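Local coordinates for ethanolamine utilization protein EutS (Streptococcus intermedius SK54 = ATCC 27335, PDB 6XPJ) that probably serves as a minor, circularly permuted shell protein of the choline-degrading bacterial microcompartment, most often assembling into hexamers with a central pore, at residues G48-T53 / V83-D88; A62-A67 / E97-Y102. The protein carries 1 engineered substitution. All blocks are in the same frame, centred on the assembly; numbering follows the deposited sequence.

In the fold
The two contacts are stacked layers of one alpha/beta domain, with centres about 10 Å apart. Contact 1 joins two strands of the central sheet, 48-53 and 83-88; contact 2 joins the two helices, 62-67 and 97-102, that lie against one face of it. Each strand leads on along the chain to one of these helices, so the segments alternate and each contact ties together the same two strand-helix units. Phe85 joins the layers: its CE2 lies 3.8 Å from Ala65 CB and 4.1 Å from Ile99 CD1. That same Ile99 CD1 is also 4.1 Å from Val50 CG2, while Val83 CG1 meets Ala62 CB at 4.2 Å.

Contact 1: residues G48-T53 / V83-D88; sequences GVVSLT and VMFSGD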
loop_
_atom_site.group_PDB
_atom_site.type_symbol
_atom_site.label_atom_id
_atom_site.label_comp_id
_atom_site.label_asym_id
_atom_site.label_seq_id
_atom_site.Cartn_x
_atom_site.Cartn_y
_atom_site.Cartn_z
ATOM N N GLY C 48 -21.780 7.393 -12.310
ATOM C CA GLY C 48 -20.747 6.612 -13.004
ATOM C C GLY C 48 -19.539 6.429 -12.121
ATOM O O GLY C 48 -19.133 7.405 -11.447
ATOM N N VAL C 49 -18.972 5.224 -12.097
ATOM C CA VAL C 49 -17.827 4.820 -11.245
ATOM C C VAL C 49 -16.785 4.144 -12.125
ATOM O O VAL C 49 -17.125 3.183 -12.835
ATOM C CB VAL C 49 -18.267 3.879 -10.118
ATOM C CG1 VAL C 49 -17.124 3.712 -9.128
ATOM C CG2 VAL C 49 -19.538 4.372 -9.427
ATOM N N VAL C 50 -15.559 4.640 -12.055
ATOM C CA VAL C 50 -14.431 4.110 -12.859
ATOM C C VAL C 50 -13.267 3.766 -11.936
ATOM O O VAL C 50 -12.891 4.571 -11.073
ATOM C CB VAL C 50 -14.008 5.085 -13.965
ATOM C CG1 VAL C 50 -13.091 4.382 -14.933
ATOM C CG2 VAL C 50 -15.220 5.667 -14.689
ATOM N N SER C 51 -12.693 2.595 -12.160
ATOM C CA SER C 51 -11.444 2.111 -11.526
ATOM C C SER C 51 -10.357 1.980 -12.580
ATOM O O SER C 51 -10.586 1.232 -13.572
ATOM C CB SER C 51 -11.675 0.767 -10.910
ATOM O OG SER C 51 -10.472 0.335 -10.257
ATOM N N LEU C 52 -9.246 2.678 -12.395
ATOM C CA LEU C 52 -8.150 2.724 -13.395
ATOM C C LEU C 52 -6.811 2.392 -12.758
ATOM O O LEU C 52 -6.564 2.690 -11.586
ATOM C CB LEU C 52 -8.061 4.108 -14.027
ATOM C CG LEU C 52 -9.347 4.660 -14.608
ATOM C CD1 LEU C 52 -9.993 5.672 -13.665
ATOM C CD2 LEU C 52 -9.125 5.232 -15.997
ATOM N N THR C 53 -5.912 1.862 -13.581
ATOM C CA THR C 53 -4.509 1.585 -13.223
ATOM C C THR C 53 -3.706 1.925 -14.468
ATOM O O THR C 53 -4.108 1.517 -15.565
ATOM C CB THR C 53 -4.329 0.106 -12.840
ATOM O OG1 THR C 53 -5.338 -0.245 -11.869
ATOM C CG2 THR C 53 -2.912 -0.152 -12.383
ATOM N N VAL C 83 -12.597 7.616 -10.498
ATOM C CA VAL C 83 -13.412 8.764 -10.937
ATOM C C VAL C 83 -14.859 8.405 -10.678
ATOM O O VAL C 83 -15.261 7.281 -10.929
ATOM C CB VAL C 83 -13.183 9.115 -12.408
ATOM C CG1 VAL C 83 -14.042 10.304 -12.785
ATOM C CG2 VAL C 83 -11.716 9.371 -12.699
ATOM N N MET C 84 -15.604 9.369 -10.168
ATOM C CA MET C 84 -17.070 9.262 -10.077
ATOM C C MET C 84 -17.693 10.536 -10.634
ATOM O O MET C 84 -17.145 11.643 -10.445
ATOM C CB MET C 84 -17.519 8.970 -8.646
ATOM C CG MET C 84 -17.138 7.539 -8.208
ATOM S SD MET C 84 -17.874 6.990 -6.640
ATOM C CE MET C 84 -16.702 5.745 -6.109
ATOM N N PHE C 85 -18.816 10.389 -11.312
ATOM C CA PHE C 85 -19.522 11.543 -11.901
ATOM C C PHE C 85 -21.009 11.231 -11.908
ATOM O O PHE C 85 -21.412 10.084 -11.699
ATOM C CB PHE C 85 -18.948 11.867 -13.281
ATOM C CG PHE C 85 -18.856 10.724 -14.256
ATOM C CD1 PHE C 85 -19.930 10.379 -15.046
ATOM C CD2 PHE C 85 -17.648 10.038 -14.434
ATOM C CE1 PHE C 85 -19.842 9.337 -15.944
ATOM C CE2 PHE C 85 -17.564 8.999 -15.347
ATOM C CZ PHE C 85 -18.663 8.656 -16.104
ATOM N N SER C 86 -21.807 12.266 -12.128
ATOM C CA SER C 86 -23.273 12.141 -12.067
ATOM C C SER C 86 -23.892 12.793 -13.295
ATOM O O SER C 86 -23.269 13.641 -13.905
ATOM C CB SER C 86 -23.772 12.787 -10.789
ATOM O OG SER C 86 -23.465 14.159 -10.854
ATOM N N GLY C 87 -25.112 12.399 -13.605
ATOM C CA GLY C 87 -25.887 13.010 -14.687
ATOM C C GLY C 87 -27.061 12.137 -15.008
ATOM O O GLY C 87 -27.277 11.138 -14.321
ATOM N N ASP C 88 -27.822 12.490 -16.035
ATOM C CA ASP C 88 -28.910 11.586 -16.470
ATOM C C ASP C 88 -28.294 10.268 -16.969
ATOM O O ASP C 88 -27.090 10.254 -17.365
ATOM C CB ASP C 88 -29.764 12.252 -17.537
ATOM C CG ASP C 88 -28.965 12.480 -18.796
ATOM O OD1 ASP C 88 -28.292 13.513 -18.879
ATOM O OD2 ASP C 88 -28.975 11.586 -19.658
#
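Gly48 N gives its hydrogen to Phe85 O over 2.8 Å. The return bond, from Phe85 N to Gly48 O, completes this antiparallel hydrogen-bonded pair, and Gly48 O also receives a CA-H...O contact from Met84 CA at 3.1 Å. Two residues on, Val50 and Val83 exchange a second pair of bonds; the one from Val50 N to Val83 O is 2.9 Å long. Between them Val49 and Met84 form the non-hydrogen-bonded pair. In the BMC fold these are neighbouring inner strands of the sheet, flanked by strands 11-28 and 72-77. On one face the Met84 chain lies alongside Val49, its methyl CE 3.7 Å from Val49 CG1; Arg78 and Glu56 of a second subunit pack against this pair. The other face turns to the helices. There Phe85 CG sits between its backbone N and carbonyl carbon (chi1 52°), which swings the ring back over the neighbouring strand, where Gly48 CA lies over one face in a CH-pi contact, 4.3 Å from the centroid. Val50 CG2 reaches the same ring obliquely at CE2, 4.1 Å away, and farther along Leu52 CD1 touches Val83 CG2, both residues also meeting helix 58-68.

Contact 2: residues A62-A67 / E97-Y102; sequences ADIAGA and EDILEY. Engineered in segment 62-67: Ala67 (natural residue Lys).
Helices 62-67 and 97-102 run at 132° to one another, well off antiparallel, their axes approaching to 8.7 Å, with the CA atoms of Ile64 and Ile99 only 6.0 Å apart. Ile64 stands at the centre of the contact, and its two branches do different work. CG2, anti to its own backbone N, presses on the main chain of the opposing helix, 3.7 Å from both Asp98 C and Ile99 N. It also touches the side chains there, with Asp98 CB at 3.9 Å and Ile99 CG1 slightly farther. The longer branch ends in CD1, which meets the root of the Tyr102 ring in a tight approach, 3.3 Å from CD2 and nearly as close to CG; the two side chains cross at about a right angle, and the methyl comes to the ring obliquely. With CG anti to the backbone N (chi1 175°), Tyr102 holds its ring against this methyl while the hydroxyl reaches another interface: OH is hydrogen-bonded to Lys116 O of a third subunit, so one side chain serves both the helix pair and the hexamer. On the sheet side of Ile64, the end of Ile99 bends toward the partner helix and puts CD1 3.8 Å from Ala65 CB. No hydrogen bond links the two segments themselves, but Ala65 O accepts one from Ser95 OG, one turn before Ile99. Behind the pair, Ile99 and Leu100 rest on Ile22 of strand 11-28, while Ala62 meets Ile73 and Val76 of strand 72-77, the helices-on-sheet layering found in the BMC domain, here in its circularly permuted form.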
loop_
_atom_site.group_PDB
_atom_site.type_symbol
_atom_site.label_atom_id
_atom_site.label_comp_id
_atom_site.label_asym_id
_atom_site.label_seq_id
_atom_site.Cartn_x
_atom_site.Cartn_y
_atom_site.Cartn_z
ATOM N N ALA C 62 -11.435 11.483 -16.390
ATOM C CA ALA C 62 -12.343 12.576 -15.984
ATOM C C ALA C 62 -12.493 13.561 -17.138
ATOM O O ALA C 62 -13.626 14.006 -17.432
ATOM C CB ALA C 62 -11.819 13.269 -14.761
ATOM N N ASP C 63 -11.392 13.870 -17.801
ATOM C CA ASP C 63 -11.426 14.813 -18.944
ATOM C C ASP C 63 -12.307 14.257 -20.066
ATOM O O ASP C 63 -13.138 15.011 -20.665
ATOM C CB ASP C 63 -10.011 15.096 -19.423
ATOM C CG ASP C 63 -9.992 16.050 -20.594
ATOM O OD1 ASP C 63 -10.109 17.263 -20.328
ATOM O OD2 ASP C 63 -9.839 15.588 -21.717
ATOM N N ILE C 64 -12.125 12.992 -20.423
ATOM C CA ILE C 64 -12.953 12.356 -21.478
ATOM C C ILE C 64 -14.408 12.389 -21.038
ATOM O O ILE C 64 -15.280 12.729 -21.876
ATOM C CB ILE C 64 -12.447 10.944 -21.768
ATOM C CG1 ILE C 64 -11.071 10.978 -22.404
ATOM C CG2 ILE C 64 -13.448 10.153 -22.629
ATOM C CD1 ILE C 64 -10.387 9.666 -22.356
ATOM N N ALA C 65 -14.708 12.000 -19.802
ATOM C CA ALA C 65 -16.100 11.923 -19.311
ATOM C C ALA C 65 -16.774 13.274 -19.486
ATOM O O ALA C 65 -17.864 13.309 -20.076
ATOM C CB ALA C 65 -16.169 11.453 -17.882
ATOM N N GLY C 66 -16.154 14.344 -18.995
ATOM C CA GLY C 66 -16.730 15.704 -19.041
ATOM C C GLY C 66 -16.832 16.249 -20.447
ATOM O O GLY C 66 -17.814 17.011 -20.736
ATOM N N ALA C 67 -15.946 15.843 -21.353
ATOM C CA ALA C 67 -15.982 16.299 -22.770
ATOM C C ALA C 67 -17.078 15.527 -23.531
ATOM O O ALA C 67 -17.567 16.059 -24.552
ATOM C CB ALA C 67 -14.654 16.135 -23.441
ATOM N N GLU C 97 -18.836 4.917 -21.886
ATOM C CA GLU C 97 -18.499 4.322 -23.201
ATOM C C GLU C 97 -17.307 5.063 -23.807
ATOM O O GLU C 97 -16.389 4.407 -24.342
ATOM C CB GLU C 97 -19.684 4.473 -24.137
ATOM C CG GLU C 97 -20.847 3.570 -23.816
ATOM C CD GLU C 97 -22.139 4.003 -24.474
ATOM O OE1 GLU C 97 -23.096 3.218 -24.405
ATOM O OE2 GLU C 97 -22.199 5.116 -25.047
ATOM N N ASP C 98 -17.303 6.392 -23.738
ATOM C CA ASP C 98 -16.219 7.169 -24.379
ATOM C C ASP C 98 -14.909 6.898 -23.649
ATOM O O ASP C 98 -13.854 6.772 -24.302
ATOM C CB ASP C 98 -16.588 8.645 -24.469
ATOM C CG ASP C 98 -17.617 8.907 -25.571
ATOM O OD1 ASP C 98 -18.180 7.943 -26.117
ATOM O OD2 ASP C 98 -17.763 10.076 -25.943
ATOM N N ILE C 99 -14.935 6.794 -22.325
ATOM C CA ILE C 99 -13.725 6.400 -21.556
ATOM C C ILE C 99 -13.242 5.025 -22.027
ATOM O O ILE C 99 -12.054 4.896 -22.306
ATOM C CB ILE C 99 -13.986 6.401 -20.037
ATOM C CG1 ILE C 99 -14.206 7.822 -19.507
ATOM C CG2 ILE C 99 -12.873 5.710 -19.286
ATOM C CD1 ILE C 99 -14.804 7.865 -18.136
ATOM N N LEU C 100 -14.103 4.014 -22.060
ATOM C CA LEU C 100 -13.685 2.643 -22.432
ATOM C C LEU C 100 -13.123 2.630 -23.844
ATOM O O LEU C 100 -12.081 2.008 -24.055
ATOM C CB LEU C 100 -14.865 1.691 -22.269
ATOM C CG LEU C 100 -15.277 1.398 -20.829
ATOM C CD1 LEU C 100 -16.608 0.664 -20.793
ATOM C CD2 LEU C 100 -14.213 0.626 -20.076
ATOM N N GLU C 101 -13.777 3.315 -24.780
ATOM C CA GLU C 101 -13.334 3.258 -26.184
ATOM C C GLU C 101 -11.956 3.932 -26.306
ATOM O O GLU C 101 -11.105 3.407 -27.019
ATOM C CB GLU C 101 -14.350 3.935 -27.092
ATOM C CG GLU C 101 -15.619 3.130 -27.259
ATOM C CD GLU C 101 -16.724 3.823 -28.019
ATOM O OE1 GLU C 101 -16.452 4.826 -28.737
ATOM O OE2 GLU C 101 -17.896 3.388 -27.861
ATOM N N TYR C 102 -11.754 5.070 -25.650
ATOM C CA TYR C 102 -10.461 5.780 -25.742
ATOM C C TYR C 102 -9.372 4.880 -25.142
ATOM O O TYR C 102 -8.309 4.682 -25.738
ATOM C CB TYR C 102 -10.495 7.132 -25.027
ATOM C CG TYR C 102 -9.128 7.768 -25.027
ATOM C CD1 TYR C 102 -8.645 8.427 -26.140
ATOM C CD2 TYR C 102 -8.275 7.623 -23.944
ATOM C CE1 TYR C 102 -7.364 8.956 -26.170
ATOM C CE2 TYR C 102 -6.993 8.127 -23.970
ATOM C CZ TYR C 102 -6.523 8.777 -25.092
ATOM O OH TYR C 102 -5.258 9.297 -25.083
#